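PDB 3FZ4: putative arsenate reductase from Streptococcus mutans UA159, which probably reduces arsenate to arsenite or acts in a related thiol-based redox reaction, as a member of the thioredoxin-like ArsC family. Local coordinates for residues K20-D25 and I109-A114. The protein carries 1 engineered substitution. Sequence-based numbering, arbitrary orientation. Where two conformers were deposited one is given.
Sequences KAELDD and IGYRTA. With NA (sodium ion), chain B.
In this thioredoxin-like ArsC fold, Glu22 on helix 14-26, whose start carries the Cys13-Cys16 disulfide pair, ties the helix to the loop following edge strand 105-109. Tyr111 OH donates a hydrogen bond to Glu22 OE1 (2.6 Å), reaching the oxygen from above the carboxylate plane, 44° out of it. That oxygen lies at the ring's edge, in the ring plane, 3.4 Å from Tyr111 CE1; ring and carboxylate planes are turned 65° against each other. Glu22 gets there with CG anti to the backbone N (chi1 -172°) and an extended chain, while its CB rests 3.4 Å from Tyr111 OH. The second oxygen, Glu22 OE2, packs against Ala114 CB at 3.6 Å. Backbone N-H groups of Tyr115 and Glu116 bond to OE1 and OE2 respectively, so OE1 takes two donors and OE2 one, which probably favours the charged form. Tyr111 also leans on Thr15, Arg18 and Ala19 of the helix and meets the Tyr115 ring edge-to-face. Gly110, the residue before Tyr111, binds the sodium ion through O at 2.8 Å, together with Gln108 O and Tyr115 OH. This surface contact joins the CxxC helix itself to the loop after the last strand of the thioredoxin-like sheet.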
ATOM      1  N   LYS A  20       7.915 -10.366  -1.836  1.00  8.89           N
ATOM      2  CA  LYS A  20       7.247 -11.552  -2.406  1.00  9.67           C
ATOM      3  C   LYS A  20       8.122 -12.791  -2.214  1.00  9.88           C
ATOM      4  O   LYS A  20       7.620 -13.879  -1.907  1.00 10.34           O
ATOM      5  CB  LYS A  20       6.926 -11.313  -3.885  1.00 10.48           C
ATOM      6  CG  LYS A  20       5.900 -12.314  -4.440  1.00 14.62           C
ATOM      7  CD  LYS A  20       5.656 -12.033  -5.930  1.00 16.80           C
ATOM      8  CE  LYS A  20       4.342 -12.570  -6.448  1.00 20.40           C
ATOM      9  NZ  LYS A  20       4.134 -12.006  -7.822  1.00 22.78           N
ATOM     10  N   ALA A  21       9.435 -12.629  -2.367  1.00 10.60           N
ATOM     11  CA  ALA A  21      10.335 -13.756  -2.130  1.00 10.81           C
ATOM     12  C   ALA A  21      10.185 -14.246  -0.693  1.00 10.12           C
ATOM     13  O   ALA A  21      10.257 -15.452  -0.445  1.00 11.14           O
ATOM     14  CB  ALA A  21      11.803 -13.404  -2.442  1.00 12.50           C
ATOM     15  N   GLU A  22      10.065 -13.322   0.286  1.00  9.39           N
ATOM     16  CA  GLU A  22       9.881 -13.763   1.667  1.00  9.03           C
ATOM     17  C   GLU A  22       8.554 -14.491   1.859  1.00  9.04           C
ATOM     18  O   GLU A  22       8.518 -15.535   2.539  1.00  9.55           O
ATOM     19  CB  GLU A  22      10.009 -12.602   2.640  1.00  9.33           C
ATOM     20  CG  GLU A  22      10.013 -13.107   4.063  1.00 10.52           C
ATOM     21  CD  GLU A  22       9.877 -12.034   5.121  1.00 10.48           C
ATOM     22  OE1 GLU A  22       9.654 -10.859   4.763  1.00 11.43           O
ATOM     23  OE2 GLU A  22       9.941 -12.423   6.319  1.00 10.54           O
ATOM     24  N   LEU A  23       7.469 -13.962   1.284  1.00  8.90           N
ATOM     25  CA  LEU A  23       6.186 -14.687   1.366  1.00  8.63           C
ATOM     26  C   LEU A  23       6.308 -16.101   0.817  1.00  9.24           C
ATOM     27  O   LEU A  23       5.768 -17.041   1.395  1.00 10.93           O
ATOM     28  CB  LEU A  23       5.099 -13.938   0.630  1.00  9.11           C
ATOM     29  CG  LEU A  23       4.653 -12.630   1.244  1.00  8.62           C
ATOM     30  CD1 LEU A  23       3.726 -11.855   0.294  1.00  9.44           C
ATOM     31  CD2 LEU A  23       4.006 -12.867   2.592  1.00 10.85           C
ATOM     32  N   ASP A  24       7.028 -16.237  -0.299  1.00 10.33           N
ATOM     33  CA  ASP A  24       7.211 -17.574  -0.883  1.00 11.85           C
ATOM     34  C   ASP A  24       8.038 -18.481   0.047  1.00 12.76           C
ATOM     35  O   ASP A  24       7.715 -19.647   0.231  1.00 13.35           O
ATOM     36  CB  ASP A  24       7.833 -17.462  -2.261  1.00 13.31           C
ATOM     37  CG  ASP A  24       6.901 -16.795  -3.271  1.00 14.57           C
ATOM     38  OD1 ASP A  24       5.651 -16.838  -3.089  1.00 15.66           O
ATOM     39  OD2 ASP A  24       7.398 -16.265  -4.298  1.00 19.51           O
ATOM     40  N   ASP A  25       9.102 -17.928   0.648  1.00 12.73           N
ATOM     41  CA  ASP A  25       9.955 -18.698   1.550  0.50 13.55           C
ATOM     42  C   ASP A  25       9.170 -19.147   2.790  1.00 14.45           C
ATOM     43  O   ASP A  25       9.373 -20.256   3.299  1.00 16.36           O
ATOM     44  CB  ASP A  25      11.178 -17.849   1.925  0.50 13.13           C
ATOM     45  CG  ASP A  25      12.197 -18.608   2.701  0.50 14.25           C
ATOM     46  OD1 ASP A  25      12.505 -19.728   2.288  0.50 16.48           O
ATOM     47  OD2 ASP A  25      12.694 -18.069   3.716  0.50 15.15           O
ATOM     48  N   ILE A 109       2.893  -1.507   5.525  1.00  9.11           N
ATOM     49  CA  ILE A 109       3.154  -0.668   4.349  1.00 10.02           C
ATOM     50  C   ILE A 109       4.656  -0.679   4.078  1.00 10.00           C
ATOM     51  O   ILE A 109       5.451  -0.480   4.998  1.00 10.92           O
ATOM     52  CB  ILE A 109       2.715   0.821   4.591  1.00 12.15           C
ATOM     53  CG1 ILE A 109       1.245   0.952   4.999  1.00 13.84           C
ATOM     54  CG2 ILE A 109       3.001   1.660   3.363  1.00 15.21           C
ATOM     55  CD1 ILE A 109       0.883   2.390   5.457  1.00 15.65           C
ATOM     56  N   GLY A 110       5.059  -0.866   2.821  1.00  9.81           N
ATOM     57  CA  GLY A 110       6.473  -0.912   2.467  1.00 10.43           C
ATOM     58  C   GLY A 110       7.160  -2.163   3.006  1.00 10.22           C
ATOM     59  O   GLY A 110       6.511  -3.143   3.445  1.00 10.60           O
ATOM     60  N   TYR A 111       8.479  -2.153   2.999  1.00 10.84           N
ATOM     61  CA  TYR A 111       9.227  -3.353   3.354  1.00 10.23           C
ATOM     62  C   TYR A 111      10.487  -2.964   4.144  1.00 10.67           C
ATOM     63  O   TYR A 111      11.611  -3.265   3.763  1.00 13.32           O
ATOM     64  CB  TYR A 111       9.531  -4.194   2.098  1.00  9.40           C
ATOM     65  CG  TYR A 111       9.968  -5.594   2.423  1.00  9.52           C
ATOM     66  CD1 TYR A 111       9.146  -6.465   3.107  1.00 10.33           C
ATOM     67  CD2 TYR A 111      11.221  -6.045   2.036  1.00 10.38           C
ATOM     68  CE1 TYR A 111       9.570  -7.778   3.409  1.00  9.36           C
ATOM     69  CE2 TYR A 111      11.625  -7.330   2.313  1.00 11.06           C
ATOM     70  CZ  TYR A 111      10.807  -8.184   3.018  1.00 10.19           C
ATOM     71  OH  TYR A 111      11.243  -9.461   3.274  1.00 13.81           O
ATOM     72  N   ARG A 112      10.275  -2.253   5.242  1.00 10.14           N
ATOM     73  CA  ARG A 112      11.383  -1.840   6.117  1.00 12.08           C
ATOM     74  C   ARG A 112      11.793  -2.916   7.079  1.00 11.41           C
ATOM     75  O   ARG A 112      12.915  -2.881   7.589  1.00 13.82           O
ATOM     76  CB  ARG A 112      10.997  -0.615   6.941  1.00 11.85           C
ATOM     77  CG  ARG A 112      10.672   0.549   6.103  1.00 13.86           C
ATOM     78  CD  ARG A 112      10.505   1.809   6.933  1.00 12.61           C
ATOM     79  NE  ARG A 112      11.773   2.537   7.253  1.00 16.21           N
ATOM     80  CZ  ARG A 112      12.385   2.498   8.443  1.00 17.13           C
ATOM     81  NH1 ARG A 112      11.864   1.809   9.459  1.00 17.28           N
ATOM     82  NH2 ARG A 112      13.491   3.192   8.651  1.00 16.70           N
ATOM     83  N   THR A 113      10.891  -3.864   7.343  1.00 10.91           N
ATOM     84  CA  THR A 113      11.102  -4.948   8.291  1.00 11.72           C
ATOM     85  C   THR A 113      10.552  -6.222   7.647  1.00 10.32           C
ATOM     86  O   THR A 113       9.639  -6.167   6.826  1.00 10.83           O
ATOM     87  CB  THR A 113      10.387  -4.700   9.643  1.00 12.10           C
ATOM     88  OG1 THR A 113       9.010  -4.429   9.375  1.00 14.36           O
ATOM     89  CG2 THR A 113      10.990  -3.509  10.380  1.00 14.75           C
ATOM     90  N   ALA A 114      11.087  -7.373   8.025  1.00 11.10           N
ATOM     91  CA  ALA A 114      10.675  -8.677   7.458  1.00 10.07           C
ATOM     92  C   ALA A 114       9.238  -9.014   7.852  1.00 10.76           C
ATOM     93  O   ALA A 114       8.823  -8.790   9.001  1.00 11.01           O
ATOM     94  CB  ALA A 114      11.617  -9.745   7.983  1.00 11.67           C
TER
HETATM   95 NA    NA B 201       4.161  -4.470   2.838  1.00 14.64          NA